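Local coordinates for host-nuclease inhibitor protein Gam, putative (Desulfovibrio vulgaris, PDB 2P2U) that is a putative host-nuclease inhibitor of the phage Mu Gam family and probably binds double-stranded DNA, at residues L58-R61 with K62-E65; T73-K76 with T77-F80. One frame throughout, in Å; residues are numbered along the deposited sequence.

Contact 1: L58-R61 with K62-E65; sequences LARR and KELE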
loop_
_atom_site.group_PDB
_atom_site.type_symbol
_atom_site.label_atom_id
_atom_site.label_comp_id
_atom_site.label_asym_id
_atom_site.label_seq_id
_atom_site.Cartn_x
_atom_site.Cartn_y
_atom_site.Cartn_z
ATOM N N LEU A 58 7.207 3.561 -25.801
ATOM C CA LEU A 58 5.783 3.691 -25.430
ATOM C C LEU A 58 5.108 4.886 -26.087
ATOM O O LEU A 58 3.877 4.917 -26.183
ATOM C CB LEU A 58 5.577 3.725 -23.914
ATOM C CG LEU A 58 5.814 2.437 -23.089
ATOM C CD1 LEU A 58 6.363 2.834 -21.715
ATOM C CD2 LEU A 58 4.588 1.488 -22.952
ATOM N N ALA A 59 5.899 5.871 -26.520
ATOM C CA ALA A 59 5.371 6.960 -27.330
ATOM C C ALA A 59 4.988 6.384 -28.690
ATOM O O ALA A 59 3.901 6.621 -29.174
ATOM C CB ALA A 59 6.395 8.078 -27.507
ATOM N N ARG A 60 5.888 5.601 -29.281
ATOM C CA ARG A 60 5.622 4.972 -30.554
ATOM C C ARG A 60 4.447 3.983 -30.436
ATOM O O ARG A 60 3.559 3.940 -31.309
ATOM C CB ARG A 60 6.892 4.323 -31.146
ATOM C CG ARG A 60 6.680 3.526 -32.476
ATOM C CD ARG A 60 7.285 4.186 -33.727
ATOM N NE ARG A 60 6.350 5.036 -34.472
ATOM C CZ ARG A 60 5.840 4.772 -35.674
ATOM N NH1 ARG A 60 6.116 3.642 -36.328
ATOM N NH2 ARG A 60 5.028 5.655 -36.219
ATOM N N ARG A 61 4.404 3.214 -29.357
ATOM C CA ARG A 61 3.292 2.276 -29.241
ATOM C C ARG A 61 1.947 2.998 -29.253
ATOM O O ARG A 61 0.980 2.432 -29.686
ATOM C CB ARG A 61 3.436 1.416 -28.011
ATOM C CG ARG A 61 2.413 0.350 -27.923
ATOM C CD ARG A 61 2.621 -0.378 -26.650
ATOM N NE ARG A 61 1.993 -1.693 -26.614
ATOM C CZ ARG A 61 0.674 -1.943 -26.590
ATOM N NH1 ARG A 61 0.254 -3.209 -26.503
ATOM N NH2 ARG A 61 -0.212 -0.943 -26.642
ATOM N N LYS A 62 1.914 4.258 -28.818
ATOM C CA LYS A 62 0.696 5.057 -28.764
ATOM C C LYS A 62 0.225 5.449 -30.186
ATOM O O LYS A 62 -0.786 4.949 -30.655
ATOM C CB LYS A 62 0.917 6.286 -27.832
ATOM C CG LYS A 62 -0.324 7.208 -27.499
ATOM C CD LYS A 62 -1.548 6.488 -26.863
ATOM C CE LYS A 62 -2.828 7.393 -26.883
ATOM N NZ LYS A 62 -4.007 6.895 -26.034
ATOM N N GLU A 63 0.943 6.339 -30.862
ATOM C CA GLU A 63 0.811 6.526 -32.304
ATOM C C GLU A 63 0.193 5.299 -33.099
ATOM O O GLU A 63 -0.728 5.470 -33.913
ATOM C CB GLU A 63 2.191 6.893 -32.870
ATOM C CG GLU A 63 2.781 8.276 -32.429
ATOM C CD GLU A 63 4.191 8.629 -33.065
ATOM O OE1 GLU A 63 4.527 8.197 -34.221
ATOM O OE2 GLU A 63 4.965 9.377 -32.395
ATOM N N LEU A 64 0.693 4.078 -32.850
ATOM C CA LEU A 64 0.301 2.884 -33.598
ATOM C C LEU A 64 -0.999 2.395 -33.082
ATOM O O LEU A 64 -1.908 2.126 -33.862
ATOM C CB LEU A 64 1.294 1.748 -33.407
ATOM C CG LEU A 64 2.731 1.956 -33.825
ATOM C CD1 LEU A 64 3.569 0.898 -33.189
ATOM C CD2 LEU A 64 2.885 1.971 -35.339
ATOM N N GLU A 65 -1.062 2.213 -31.760
ATOM C CA GLU A 65 -2.314 1.895 -31.077
ATOM C C GLU A 65 -3.457 2.816 -31.509
ATOM O O GLU A 65 -4.491 2.332 -31.934
ATOM C CB GLU A 65 -2.146 1.977 -29.573
ATOM C CG GLU A 65 -3.394 1.511 -28.807
ATOM C CD GLU A 65 -3.175 1.433 -27.297
ATOM O OE1 GLU A 65 -2.029 1.071 -26.866
ATOM O OE2 GLU A 65 -4.167 1.736 -26.569
#
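Leu64 N donates to Arg60 O at 3.3 Å within the long helix 15-74, where residues 58-61 run straight on into residues 62-65. The amide of Glu65 likewise reaches Arg61 O at 2.9 Å, and both are the usual i to i+4 bonds of an alpha helix. The turn before them is held less firmly: Lys62 N makes weak bonds to both Leu58 O and Ala59 O, and Glu63 N binds Ala59 O weakly too.

Two salt bridges of different spacing lie along this backbone. Arg60 pairs with Glu63, three residues on, through NH2 and OE1 at 3.3 Å; the bond is nearly straight and stays in the guanidinium plane, yet it reaches OE1 from the anti side, tilted somewhat out of the carboxylate plane, and the two planes stand 77° apart. Bends at chi2 (110°) and chi3 (-93°) fold the arginine chain back to this position, and Leu64 CD2 lies over one face of the guanidinium, displaced toward its rim, 3.8 Å from Arg60 NH1. Arg61 instead bridges four residues to Glu65, NH2 to OE1 at 2.7 Å. Here the arginine is extended from CG to NE and the glutamate beyond CG, bringing their ends together with the charged planes almost perpendicular.

Neither arginine serves its own helix alone. Glu24 of the second subunit takes Arg60 NH1 and Asp29 of the second subunit takes Arg61 NE, so each guanidinium links an acid of its own chain to one of the partner. The buried Leu64 packs on Ile25 of the second subunit, while Arg61 and Glu65 rest against Ile161 and Ile159 of that subunit's strand 149-161, placing this helical turn in the dimer interface.

Contact 2: T73-K76 with T77-F80; sequences TLNK and TEMF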
loop_
_atom_site.group_PDB
_atom_site.type_symbol
_atom_site.label_atom_id
_atom_site.label_comp_id
_atom_site.label_asym_id
_atom_site.label_seq_id
_atom_site.Cartn_x
_atom_site.Cartn_y
_atom_site.Cartn_z
ATOM N N THR A 73 -12.344 2.265 -36.373
ATOM C CA THR A 73 -13.638 2.995 -36.312
ATOM C C THR A 73 -14.113 3.528 -37.709
ATOM O O THR A 73 -15.038 2.940 -38.312
ATOM C CB THR A 73 -13.795 4.086 -35.151
ATOM O OG1 THR A 73 -13.492 5.384 -35.657
ATOM C CG2 THR A 73 -12.934 3.812 -33.911
ATOM N N LEU A 74 -13.502 4.596 -38.238
ATOM C CA LEU A 74 -13.767 5.006 -39.635
ATOM C C LEU A 74 -14.200 3.872 -40.591
ATOM O O LEU A 74 -14.950 4.136 -41.496
ATOM C CB LEU A 74 -12.588 5.769 -40.274
ATOM C CG LEU A 74 -12.188 7.241 -39.954
ATOM C CD1 LEU A 74 -11.145 7.760 -40.996
ATOM C CD2 LEU A 74 -13.352 8.288 -39.788
ATOM N N ASN A 75 -13.740 2.636 -40.391
ATOM C CA ASN A 75 -14.050 1.500 -41.277
ATOM C C ASN A 75 -14.953 0.439 -40.620
ATOM O O ASN A 75 -14.994 -0.725 -41.034
ATOM C CB ASN A 75 -12.741 0.835 -41.748
ATOM C CG ASN A 75 -12.190 1.441 -43.035
ATOM O OD1 ASN A 75 -12.463 0.937 -44.130
ATOM N ND2 ASN A 75 -11.409 2.512 -42.915
ATOM N N LYS A 76 -15.683 0.863 -39.598
ATOM C CA LYS A 76 -16.232 -0.066 -38.594
ATOM C C LYS A 76 -17.291 -1.045 -39.102
ATOM O O LYS A 76 -17.172 -2.268 -38.894
ATOM C CB LYS A 76 -16.776 0.706 -37.363
ATOM C CG LYS A 76 -17.198 -0.228 -36.198
ATOM C CD LYS A 76 -18.130 0.592 -35.184
ATOM C CE LYS A 76 -18.410 -0.521 -33.982
ATOM N NZ LYS A 76 -18.891 0.428 -32.814
ATOM N N THR A 77 -18.313 -0.474 -39.755
ATOM C CA THR A 77 -19.622 -1.125 -40.015
ATOM C C THR A 77 -19.505 -2.408 -40.865
ATOM O O THR A 77 -20.061 -3.466 -40.516
ATOM C CB THR A 77 -20.683 -0.094 -40.581
ATOM O OG1 THR A 77 -20.245 0.438 -41.843
ATOM C CG2 THR A 77 -20.897 1.073 -39.586
ATOM N N GLU A 78 -18.730 -2.308 -41.946
ATOM C CA GLU A 78 -18.444 -3.438 -42.823
ATOM C C GLU A 78 -17.517 -4.459 -42.145
ATOM O O GLU A 78 -17.774 -5.671 -42.149
ATOM C CB GLU A 78 -17.801 -2.904 -44.106
ATOM C CG GLU A 78 -17.043 -1.567 -43.894
ATOM C CD GLU A 78 -15.620 -1.563 -44.513
ATOM O OE1 GLU A 78 -14.894 -2.594 -44.417
ATOM O OE2 GLU A 78 -15.218 -0.523 -45.082
HETATM N N MSE A 79 -16.462 -3.929 -41.524
HETATM C CA MSE A 79 -15.268 -4.680 -41.152
HETATM C C MSE A 79 -15.469 -5.734 -40.071
HETATM O O MSE A 79 -14.821 -6.790 -40.118
HETATM C CB MSE A 79 -14.193 -3.696 -40.737
HETATM C CG MSE A 79 -12.769 -4.181 -40.914
HETATM SE SE MSE A 79 -11.506 -2.787 -40.307
HETATM C CE MSE A 79 -10.395 -3.942 -39.213
ATOM N N PHE A 80 -16.354 -5.447 -39.107
ATOM C CA PHE A 80 -16.634 -6.369 -37.972
ATOM C C PHE A 80 -18.061 -6.902 -37.991
ATOM O O PHE A 80 -19.007 -6.136 -37.779
ATOM C CB PHE A 80 -16.357 -5.683 -36.618
ATOM C CG PHE A 80 -14.934 -5.177 -36.461
ATOM C CD1 PHE A 80 -14.596 -3.875 -36.844
ATOM C CD2 PHE A 80 -13.943 -6.006 -35.943
ATOM C CE1 PHE A 80 -13.315 -3.410 -36.713
ATOM C CE2 PHE A 80 -12.656 -5.539 -35.814
ATOM C CZ PHE A 80 -12.343 -4.234 -36.194
#
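Met79, a selenomethionine, sets its CB against the backbone of Asn75 at the start of the short helix 76-79, and the chain beyond it leads away. This CB lies 3.1 Å from Asn75 O and is also near Lys76 O. CG, placed anti to the backbone N (chi1 -154°), remains beside Asn75 O at a longer distance, and SE comes within 4.1 Å of Asn75 CB. The side chain as a whole also touches Phe71 of helix 15-74, Ile93 of strand 91-103 and Leu86 of a loop.

Glu78 bends at chi2 and brings its carboxylate beside Asn75, CD lying 3.6 Å from Asn75 O. One turn on, the amide of Phe80 binds Lys76 O at 3.3 Å, the clear hydrogen bond between the two segments. The same carbonyl oxygen lies near the edge of the Phe80 ring, 3.7 Å from its CD1. Phe95 of strand 91-103 joins the two residues, meeting Phe80 edge-to-face and Lys76 in a cation-pi contact.

Asn75 occupies the N-cap position without a capping bond from its side chain. The chain breaks briefly there, makes one turn of helix and packs apolar side chains against the following strand.

Overall arrangement
Both contacts are local and belong to the surface of the chain, their centres 22 Å apart on the same side of its centre, with nearest atoms about 9 Å apart. They share helix 15-74: contact 1 lies wholly within it, whereas contact 2 runs from the region where that helix gives out into helix 76-79. Contact 1 is dominated by charge and faces the second subunit, its one buried residue being a leucine. In contact 2 no residue is buried; its side chains meet strand 91-103, a loop and helix 15-74 of their own chain, through aromatic and apolar groups, and a long, weak ion pair runs from Lys76 to Asp155 of the second subunit.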